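Local coordinates for protein thermostable monoacylglycerol lipase (Bacillus, PDB 4LHE) that probably hydrolyses monoacylglycerols to glycerol and free fatty acids, as a heat-stable lipase of the alpha/beta hydrolase fold, at residues R222-V227 with D231-M236; G146-N151 with E195-P200; G202-I207 with K216-L221. One frame throughout, in Å; residues are numbered along the deposited sequence.

Interaction 1. Residues R222-V227 with D231-M236; sequences RNSYHV and DYDQPM. With SO4 (sulfate ion), chain D.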
loop_
_atom_site.group_PDB
_atom_site.type_symbol
_atom_site.label_atom_id
_atom_site.label_comp_id
_atom_site.label_asym_id
_atom_site.label_seq_id
_atom_site.Cartn_x
_atom_site.Cartn_y
_atom_site.Cartn_z
ATOM N N ARG A 222 -2.800 2.928 17.947
ATOM C CA ARG A 222 -2.011 2.924 19.183
ATOM C C ARG A 222 -1.402 1.584 19.584
ATOM O O ARG A 222 -0.465 1.551 20.394
ATOM C CB ARG A 222 -2.844 3.490 20.338
ATOM C CG ARG A 222 -2.433 4.895 20.743
ATOM C CD ARG A 222 -3.526 5.955 20.565
ATOM N NE ARG A 222 -2.892 7.271 20.454
ATOM C CZ ARG A 222 -3.514 8.439 20.553
ATOM N NH1 ARG A 222 -4.823 8.492 20.772
ATOM N NH2 ARG A 222 -2.816 9.560 20.424
ATOM N N ASN A 223 -1.916 0.489 19.025
ATOM C CA ASN A 223 -1.441 -0.844 19.402
ATOM C C ASN A 223 -0.822 -1.614 18.225
ATOM O O ASN A 223 -0.889 -2.838 18.179
ATOM C CB ASN A 223 -2.588 -1.660 20.015
ATOM C CG ASN A 223 -2.099 -2.790 20.926
ATOM O OD1 ASN A 223 -0.930 -2.826 21.335
ATOM N ND2 ASN A 223 -3.000 -3.719 21.244
ATOM N N SER A 224 -0.221 -0.900 17.280
ATOM C CA SER A 224 0.310 -1.547 16.085
ATOM C C SER A 224 1.644 -0.980 15.685
ATOM O O SER A 224 1.892 0.210 15.845
ATOM C CB SER A 224 -0.648 -1.364 14.904
ATOM O OG SER A 224 -1.865 -2.033 15.127
ATOM N N TYR A 225 2.491 -1.826 15.118
ATOM C CA TYR A 225 3.693 -1.328 14.474
ATOM C C TYR A 225 3.415 -1.236 12.973
ATOM O O TYR A 225 2.263 -1.355 12.533
ATOM C CB TYR A 225 4.859 -2.303 14.627
ATOM C CG TYR A 225 5.306 -2.551 16.049
ATOM C CD1 TYR A 225 4.972 -1.674 17.077
ATOM C CD2 TYR A 225 6.070 -3.674 16.361
ATOM C CE1 TYR A 225 5.388 -1.919 18.382
ATOM C CE2 TYR A 225 6.487 -3.926 17.653
ATOM C CZ TYR A 225 6.148 -3.046 18.657
ATOM O OH TYR A 225 6.571 -3.309 19.941
ATOM N N HIS A 226 4.470 -1.034 12.196
ATOM C CA HIS A 226 4.331 -0.760 10.765
ATOM C C HIS A 226 3.281 -1.541 9.981
ATOM O O HIS A 226 2.480 -0.947 9.250
ATOM C CB HIS A 226 5.667 -0.940 10.063
ATOM C CG HIS A 226 5.642 -0.543 8.621
ATOM N ND1 HIS A 226 5.198 0.693 8.203
ATOM C CD2 HIS A 226 6.017 -1.207 7.500
ATOM C CE1 HIS A 226 5.306 0.778 6.888
ATOM N NE2 HIS A 226 5.800 -0.363 6.437
ATOM N N VAL A 227 3.314 -2.863 10.100
ATOM C CA VAL A 227 2.428 -3.730 9.312
ATOM C C VAL A 227 1.048 -3.779 9.961
ATOM O O VAL A 227 0.593 -4.834 10.397
ATOM C CB VAL A 227 2.979 -5.147 9.216
ATOM C CG1 VAL A 227 2.200 -5.965 8.156
ATOM C CG2 VAL A 227 4.448 -5.095 8.849
ATOM N N ASP A 231 -1.801 -6.319 12.210
ATOM C CA ASP A 231 -1.481 -6.140 13.634
ATOM C C ASP A 231 -2.739 -6.026 14.501
ATOM O O ASP A 231 -3.863 -6.225 14.016
ATOM C CB ASP A 231 -0.588 -4.906 13.819
ATOM C CG ASP A 231 0.529 -5.128 14.823
ATOM O OD1 ASP A 231 0.418 -6.050 15.669
ATOM O OD2 ASP A 231 1.543 -4.394 14.746
ATOM N N TYR A 232 -2.560 -5.688 15.775
ATOM C CA TYR A 232 -3.691 -5.634 16.711
ATOM C C TYR A 232 -4.775 -4.610 16.340
ATOM O O TYR A 232 -5.943 -4.784 16.685
ATOM C CB TYR A 232 -3.201 -5.387 18.147
ATOM C CG TYR A 232 -2.456 -6.548 18.771
ATOM C CD1 TYR A 232 -3.081 -7.778 18.977
ATOM C CD2 TYR A 232 -1.136 -6.406 19.183
ATOM C CE1 TYR A 232 -2.398 -8.836 19.559
ATOM C CE2 TYR A 232 -0.449 -7.453 19.751
ATOM C CZ TYR A 232 -1.084 -8.662 19.943
ATOM O OH TYR A 232 -0.387 -9.700 20.527
ATOM N N ASP A 233 -4.402 -3.553 15.632
ATOM C CA ASP A 233 -5.393 -2.561 15.241
ATOM C C ASP A 233 -6.141 -2.924 13.951
ATOM O O ASP A 233 -6.889 -2.101 13.437
ATOM C CB ASP A 233 -4.775 -1.161 15.137
ATOM C CG ASP A 233 -4.375 -0.593 16.501
ATOM O OD1 ASP A 233 -5.237 -0.557 17.403
ATOM O OD2 ASP A 233 -3.201 -0.191 16.667
ATOM N N GLN A 234 -5.946 -4.146 13.444
ATOM C CA GLN A 234 -6.682 -4.618 12.251
ATOM C C GLN A 234 -8.209 -4.380 12.277
ATOM O O GLN A 234 -8.752 -3.808 11.341
ATOM C CB GLN A 234 -6.374 -6.094 11.957
ATOM C CG GLN A 234 -7.040 -6.634 10.702
ATOM C CD GLN A 234 -6.926 -8.135 10.600
ATOM O OE1 GLN A 234 -7.769 -8.870 11.120
ATOM N NE2 GLN A 234 -5.882 -8.610 9.921
ATOM N N PRO A 235 -8.909 -4.799 13.347
ATOM C CA PRO A 235 -10.364 -4.579 13.323
ATOM C C PRO A 235 -10.745 -3.090 13.302
ATOM O O PRO A 235 -11.732 -2.706 12.658
ATOM C CB PRO A 235 -10.839 -5.230 14.629
ATOM C CG PRO A 235 -9.714 -6.147 15.047
ATOM C CD PRO A 235 -8.474 -5.473 14.588
ATOM N N MET A 236 -9.965 -2.256 13.983
ATOM C CA MET A 236 -10.191 -0.818 13.958
ATOM C C MET A 236 -10.007 -0.235 12.536
ATOM O O MET A 236 -10.821 0.566 12.064
ATOM C CB MET A 236 -9.273 -0.129 14.976
ATOM C CG MET A 236 -9.284 1.380 14.879
ATOM S SD MET A 236 -8.383 2.232 16.189
ATOM C CE MET A 236 -8.983 3.905 15.904
HETATM S S SO4 D . 6.367 -2.130 3.127
HETATM O O1 SO4 D . 7.203 -3.186 2.560
HETATM O O2 SO4 D . 5.122 -2.719 3.666
HETATM O O3 SO4 D . 7.089 -1.483 4.222
HETATM O O4 SO4 D . 6.113 -1.150 2.068
HETATM O O HOH W 1 -5.671 2.319 18.217
#
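Asp233 holds the backbone and hydroxyl of the 222-227 loop through OD2, which accepts two hydrogen bonds. The backbone N-H of Asn223 comes in on its syn side, Asn223 N to Asp233 OD2 being 2.8 Å, and the hydroxyl of Ser224 donates from above the carboxylate plane, Ser224 OG to Asp233 OD2 being 2.7 Å. Ser224 OG in turn accepts from Asp233 N at 3.0 Å, a two-way exchange that relies on the hydroxyl lying opposite its carbonyl carbon (chi1 -66°). Were Asp233 an alanine, the backbone N-H of Asn223 and the Ser224 hydroxyl would probably lose their shared acceptor, and the bridging water its carboxylate mate. Asp231 makes the other hydrogen bond between the segments: Tyr225 N reaches its OD2 over 2.8 Å, almost straight at 160°, on the anti side and tilted out of the carboxylate plane. Lys150 N shares that oxygen.

Asp231 to Gln234 form a type I turn leading into helix 234-247. The loop facing it follows the last strand of the sheet, where alpha/beta hydrolases carry their catalytic histidine; His226 fits that role, probably with Ser97 and Asp196. His226 NE2 donates to O3 of a sulfate at 2.8 Å; the ion, probably from the crystallisation liquor, also bonds Ser97 OG and marks what is likely to be the catalytic pocket.

One water joins the segments too, accepting from Arg222 N and donating to Asp233 OD1.

Van der Waals contact is made chiefly by Asn223 and Tyr232, with Ser224 CB against Asp231 CB. Asn223 ND2 lies 3.5 Å from Tyr232 CB, amide and ring planes only 15° apart, while Lys150 NZ bonds Asn223 OD1. The carbonyl O of Asn223 sits at the Tyr232 ring edge, buried with no polar partner.

Interaction 2. Residues G146-N151 with E195-P200; sequences GSDLKN and EDHVVP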
loop_
_atom_site.group_PDB
_atom_site.type_symbol
_atom_site.label_atom_id
_atom_site.label_comp_id
_atom_site.label_asym_id
_atom_site.label_seq_id
_atom_site.Cartn_x
_atom_site.Cartn_y
_atom_site.Cartn_z
ATOM N N GLY A 146 13.299 -8.185 9.042
ATOM C CA GLY A 146 12.180 -8.903 9.634
ATOM C C GLY A 146 10.961 -8.003 9.695
ATOM O O GLY A 146 11.048 -6.819 9.361
ATOM N N SER A 147 9.824 -8.542 10.122
ATOM C CA SER A 147 8.590 -7.760 10.102
ATOM C C SER A 147 8.482 -6.842 11.303
ATOM O O SER A 147 8.645 -7.287 12.440
ATOM C CB SER A 147 7.367 -8.676 10.067
ATOM O OG SER A 147 7.409 -9.548 8.958
ATOM N N ASP A 148 8.197 -5.565 11.057
ATOM C CA ASP A 148 7.815 -4.675 12.149
ATOM C C ASP A 148 6.339 -4.859 12.437
ATOM O O ASP A 148 5.501 -4.060 11.995
ATOM C CB ASP A 148 8.096 -3.214 11.818
ATOM C CG ASP A 148 7.961 -2.312 13.029
ATOM O OD1 ASP A 148 8.146 -2.810 14.160
ATOM O OD2 ASP A 148 7.684 -1.100 12.859
ATOM N N LEU A 149 6.040 -5.912 13.198
ATOM C CA LEU A 149 4.673 -6.325 13.526
ATOM C C LEU A 149 4.642 -6.683 14.999
ATOM O O LEU A 149 5.503 -7.425 15.477
ATOM C CB LEU A 149 4.311 -7.570 12.717
ATOM C CG LEU A 149 3.024 -7.642 11.901
ATOM C CD1 LEU A 149 2.960 -8.994 11.169
ATOM C CD2 LEU A 149 1.816 -7.451 12.767
ATOM N N LYS A 150 3.663 -6.173 15.733
ATOM C CA LYS A 150 3.639 -6.417 17.168
ATOM C C LYS A 150 3.101 -7.812 17.504
ATOM O O LYS A 150 3.787 -8.611 18.152
ATOM C CB LYS A 150 2.826 -5.334 17.878
ATOM C CG LYS A 150 3.082 -5.262 19.363
ATOM C CD LYS A 150 1.878 -4.712 20.084
ATOM C CE LYS A 150 2.149 -3.349 20.689
ATOM N NZ LYS A 150 1.329 -3.166 21.929
ATOM N N ASN A 151 1.872 -8.085 17.065
ATOM C CA ASN A 151 1.232 -9.392 17.206
ATOM C C ASN A 151 2.115 -10.507 16.648
ATOM O O ASN A 151 2.408 -10.532 15.459
ATOM C CB ASN A 151 -0.111 -9.349 16.471
ATOM C CG ASN A 151 -0.968 -10.576 16.710
ATOM O OD1 ASN A 151 -0.620 -11.471 17.489
ATOM N ND2 ASN A 151 -2.108 -10.624 16.026
ATOM N N GLU A 195 3.814 3.695 16.686
ATOM C CA GLU A 195 5.069 2.974 16.802
ATOM C C GLU A 195 5.512 2.288 15.506
ATOM O O GLU A 195 6.051 1.181 15.542
ATOM C CB GLU A 195 4.994 1.973 17.963
ATOM C CG GLU A 195 4.724 2.627 19.331
ATOM C CD GLU A 195 4.826 1.647 20.503
ATOM O OE1 GLU A 195 5.940 1.133 20.761
ATOM O OE2 GLU A 195 3.792 1.393 21.168
ATOM N N ASP A 196 5.284 2.943 14.368
ATOM C CA ASP A 196 5.891 2.512 13.114
ATOM C C ASP A 196 7.400 2.727 13.234
ATOM O O ASP A 196 7.829 3.848 13.514
ATOM C CB ASP A 196 5.345 3.345 11.945
ATOM C CG ASP A 196 5.642 2.724 10.583
ATOM O OD1 ASP A 196 6.793 2.295 10.360
ATOM O OD2 ASP A 196 4.718 2.663 9.726
ATOM N N HIS A 197 8.186 1.658 13.039
ATOM C CA HIS A 197 9.654 1.722 13.076
ATOM C C HIS A 197 10.259 1.630 11.673
ATOM O O HIS A 197 11.471 1.438 11.532
ATOM C CB HIS A 197 10.253 0.590 13.930
ATOM C CG HIS A 197 9.567 0.372 15.250
ATOM N ND1 HIS A 197 8.804 -0.752 15.512
ATOM C CD2 HIS A 197 9.552 1.111 16.382
ATOM C CE1 HIS A 197 8.334 -0.681 16.747
ATOM N NE2 HIS A 197 8.771 0.438 17.298
ATOM N N VAL A 198 9.419 1.754 10.645
ATOM C CA VAL A 198 9.870 1.681 9.252
ATOM C C VAL A 198 9.635 2.994 8.521
ATOM O O VAL A 198 10.561 3.564 7.942
ATOM C CB VAL A 198 9.165 0.548 8.477
ATOM C CG1 VAL A 198 9.614 0.535 7.024
ATOM C CG2 VAL A 198 9.442 -0.790 9.131
ATOM N N VAL A 199 8.386 3.461 8.550
ATOM C CA VAL A 199 7.992 4.728 7.934
ATOM C C VAL A 199 7.687 5.707 9.061
ATOM O O VAL A 199 6.888 5.405 9.939
ATOM C CB VAL A 199 6.743 4.553 7.024
ATOM C CG1 VAL A 199 6.246 5.898 6.520
ATOM C CG2 VAL A 199 7.070 3.648 5.843
ATOM N N PRO A 200 8.368 6.864 9.071
ATOM C CA PRO A 200 8.215 7.834 10.169
ATOM C C PRO A 200 6.791 8.369 10.194
ATOM O O PRO A 200 6.273 8.713 9.126
ATOM C CB PRO A 200 9.181 8.961 9.780
ATOM C CG PRO A 200 10.185 8.310 8.819
ATOM C CD PRO A 200 9.363 7.297 8.070
#
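Asp148 grips His197 with both carboxylate oxygens. OD1 accepts the ring N-H, with His197 ND1 to Asp148 OD1 at a short 2.5 Å and an angle of 165°; the oxygen lies in the imidazole plane and is met on its syn side, tilted somewhat out of the carboxylate plane. OD2 takes two backbone N-H groups: that of His226, and that of His197 itself, His197 N to Asp148 OD2 being 2.8 Å, nearly in line with the C-O bond. The side chains cross at about a right angle, with carboxylate and ring planes 48° apart. Asp148 is placed for this by having CG anti to its backbone N (chi1 -169°), which sends the carboxylate across to the other loop. Beside it, Val198 CG2 lies against Asp148 CB at 3.9 Å.

One face of the His197 ring is covered by the carbonyl of Glu195, whose O stands 3.1 Å above the ring plane and over its centre, while Tyr225 meets the ring edge-to-face.

The 195-200 loop follows strand 188-193 in this alpha/beta hydrolase fold, the place where the family's acid residue usually sits. Asp196 fits it, its OD2 bonded to ND1 of His226, probably within a triad with Ser97. OD1 of Asp196 shapes its own loop as an Asx turn and Asx motif: Val198 N and Val199 N each donate to Asp196 OD1 over 2.7 Å, the second from above the carboxylate plane.

Further out, Asp231 OD1 accepts from the backbone N-H of Asn151.

Interaction 3. Residues G202-I207 with K216-L221; sequences GNADII and KEIVRL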
loop_
_atom_site.group_PDB
_atom_site.type_symbol
_atom_site.label_atom_id
_atom_site.label_comp_id
_atom_site.label_asym_id
_atom_site.label_seq_id
_atom_site.Cartn_x
_atom_site.Cartn_y
_atom_site.Cartn_z
ATOM N N GLY A 202 5.556 11.048 10.816
ATOM C CA GLY A 202 5.441 12.387 10.279
ATOM C C GLY A 202 4.997 12.405 8.823
ATOM O O GLY A 202 4.570 13.449 8.329
ATOM N N ASN A 203 5.109 11.265 8.134
ATOM C CA ASN A 203 4.659 11.166 6.742
ATOM C C ASN A 203 3.159 11.460 6.655
ATOM O O ASN A 203 2.678 12.027 5.675
ATOM C CB ASN A 203 5.008 9.787 6.139
ATOM C CG ASN A 203 6.390 9.754 5.473
ATOM O OD1 ASN A 203 6.525 9.397 4.299
ATOM N ND2 ASN A 203 7.421 10.121 6.228
ATOM N N ALA A 204 2.432 11.100 7.705
ATOM C CA ALA A 204 1.006 11.383 7.798
ATOM C C ALA A 204 0.737 12.878 7.649
ATOM O O ALA A 204 -0.158 13.297 6.899
ATOM C CB ALA A 204 0.472 10.884 9.119
ATOM N N ASP A 205 1.524 13.678 8.361
ATOM C CA ASP A 205 1.379 15.134 8.334
ATOM C C ASP A 205 1.713 15.735 6.970
ATOM O O ASP A 205 1.023 16.640 6.503
ATOM C CB ASP A 205 2.232 15.761 9.437
ATOM C CG ASP A 205 1.787 15.333 10.815
ATOM O OD1 ASP A 205 0.580 15.430 11.087
ATOM O OD2 ASP A 205 2.631 14.887 11.627
ATOM N N ILE A 206 2.752 15.213 6.325
ATOM C CA ILE A 206 3.141 15.657 4.984
ATOM C C ILE A 206 2.061 15.345 3.951
ATOM O O ILE A 206 1.775 16.157 3.056
ATOM C CB ILE A 206 4.466 14.989 4.555
ATOM C CG1 ILE A 206 5.580 15.369 5.541
ATOM C CG2 ILE A 206 4.822 15.365 3.125
ATOM C CD1 ILE A 206 6.760 14.384 5.595
ATOM N N ILE A 207 1.470 14.158 4.071
ATOM C CA ILE A 207 0.354 13.781 3.214
ATOM C C ILE A 207 -0.815 14.725 3.500
ATOM O O ILE A 207 -1.376 15.330 2.582
ATOM C CB ILE A 207 -0.042 12.298 3.452
ATOM C CG1 ILE A 207 1.069 11.377 2.935
ATOM C CG2 ILE A 207 -1.383 11.977 2.781
ATOM C CD1 ILE A 207 0.950 9.924 3.389
ATOM N N LYS A 216 -10.464 15.545 4.969
ATOM C CA LYS A 216 -9.258 14.771 5.276
ATOM C C LYS A 216 -9.104 14.611 6.793
ATOM O O LYS A 216 -9.415 15.532 7.548
ATOM C CB LYS A 216 -8.031 15.472 4.694
ATOM C CG LYS A 216 -7.970 16.966 5.024
ATOM C CD LYS A 216 -6.784 17.614 4.335
ATOM C CE LYS A 216 -6.508 19.005 4.894
ATOM N NZ LYS A 216 -5.397 19.646 4.151
ATOM N N GLU A 217 -8.628 13.454 7.241
ATOM C CA GLU A 217 -8.456 13.210 8.674
ATOM C C GLU A 217 -7.277 12.271 8.968
ATOM O O GLU A 217 -6.965 11.380 8.166
ATOM C CB GLU A 217 -9.745 12.619 9.246
ATOM C CG GLU A 217 -9.711 12.278 10.724
ATOM C CD GLU A 217 -10.920 11.463 11.173
ATOM O OE1 GLU A 217 -10.937 11.050 12.355
ATOM O OE2 GLU A 217 -11.841 11.227 10.349
ATOM N N ILE A 218 -6.621 12.462 10.112
ATOM C CA ILE A 218 -5.590 11.521 10.543
ATOM C C ILE A 218 -6.074 10.667 11.703
ATOM O O ILE A 218 -6.567 11.183 12.720
ATOM C CB ILE A 218 -4.274 12.215 10.911
ATOM C CG1 ILE A 218 -3.682 12.896 9.680
ATOM C CG2 ILE A 218 -3.277 11.203 11.474
ATOM C CD1 ILE A 218 -2.284 13.461 9.884
ATOM N N VAL A 219 -5.950 9.352 11.543
ATOM C CA VAL A 219 -6.333 8.425 12.599
ATOM C C VAL A 219 -5.106 7.685 13.132
ATOM O O VAL A 219 -4.382 7.007 12.379
ATOM C CB VAL A 219 -7.449 7.459 12.120
ATOM C CG1 VAL A 219 -7.757 6.403 13.165
ATOM C CG2 VAL A 219 -8.706 8.252 11.793
ATOM N N ARG A 220 -4.866 7.847 14.430
ATOM C CA ARG A 220 -3.721 7.225 15.099
ATOM C C ARG A 220 -4.022 5.795 15.556
ATOM O O ARG A 220 -5.081 5.519 16.133
ATOM C CB ARG A 220 -3.255 8.079 16.285
ATOM C CG ARG A 220 -2.790 9.485 15.893
ATOM C CD ARG A 220 -1.537 9.881 16.667
ATOM N NE ARG A 220 -0.534 10.502 15.797
ATOM C CZ ARG A 220 0.533 9.877 15.283
ATOM N NH1 ARG A 220 0.765 8.592 15.549
ATOM N NH2 ARG A 220 1.381 10.546 14.498
ATOM N N LEU A 221 -3.095 4.888 15.254
ATOM C CA LEU A 221 -3.208 3.490 15.627
ATOM C C LEU A 221 -2.247 3.238 16.778
ATOM O O LEU A 221 -1.022 3.304 16.604
ATOM C CB LEU A 221 -2.867 2.592 14.435
ATOM C CG LEU A 221 -3.765 2.765 13.201
ATOM C CD1 LEU A 221 -3.302 1.895 12.021
ATOM C CD2 LEU A 221 -5.228 2.454 13.563
#
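Ile218 carries this contact, reaching from the strand toward Ala204 and Asp205 on the helix. Its CB, directed at the helix, is still 5.2 Å from Ala204 CB and serves only as the branch point. The short branch, CG2, comes within 4.4 Å of Ala204 CB, a loose approach. The long branch does the touching: CG1 lies opposite the carbonyl carbon (chi1 -64°), and the chain then runs out extended (chi2 -172°), which pushes CD1 up to the first turn of the helix.

That methyl has three neighbours there. Ile218 CD1 packs on Ala204 CB at 3.8 Å, the apolar part of the contact. It also lies 3.7 Å from Ala204 O and 3.7 Å from Asp205 OD1, so the tip is lodged between a methyl, a backbone carbonyl and a carboxylate whose side chain it meets at about a right angle. The small side chain of Ala204 lets the methyl come this near the helix backbone. Ile218 touches Val192 of the neighbouring strand as well, while Val219 and Leu221 face helix 234-247 on the other side of the sheet.

Helix 202-210 thus packs on the strand that follows it, in the beta-alpha-beta crossover joining parallel strands 188-193 and 216-221 at the edge of the central sheet, a unit characteristic of the alpha/beta hydrolase fold.

Overall arrangement
Interactions 1 and 2 lie side by side, centres about 10 Å apart, and frame the probable catalytic site. His226 ND1 of the first bonds Asp196 OD2 of the second at 2.5 Å, and the sulfate is hydrogen-bonded to both His226 and Ser97, the side chain of Val198 about 4 Å from it at the nearest atoms. Interaction 3 stands farther off, its centre about 15 Å from that of interaction 1 and 16 Å from that of interaction 2. Its strand 216-221 runs into the 222-227 loop and its helix follows the 195-200 loop, so both loops spring from one beta-alpha-beta unit. Met236 CE of interaction 1 also touches Val219 CG1 of interaction 3 at 3.9 Å.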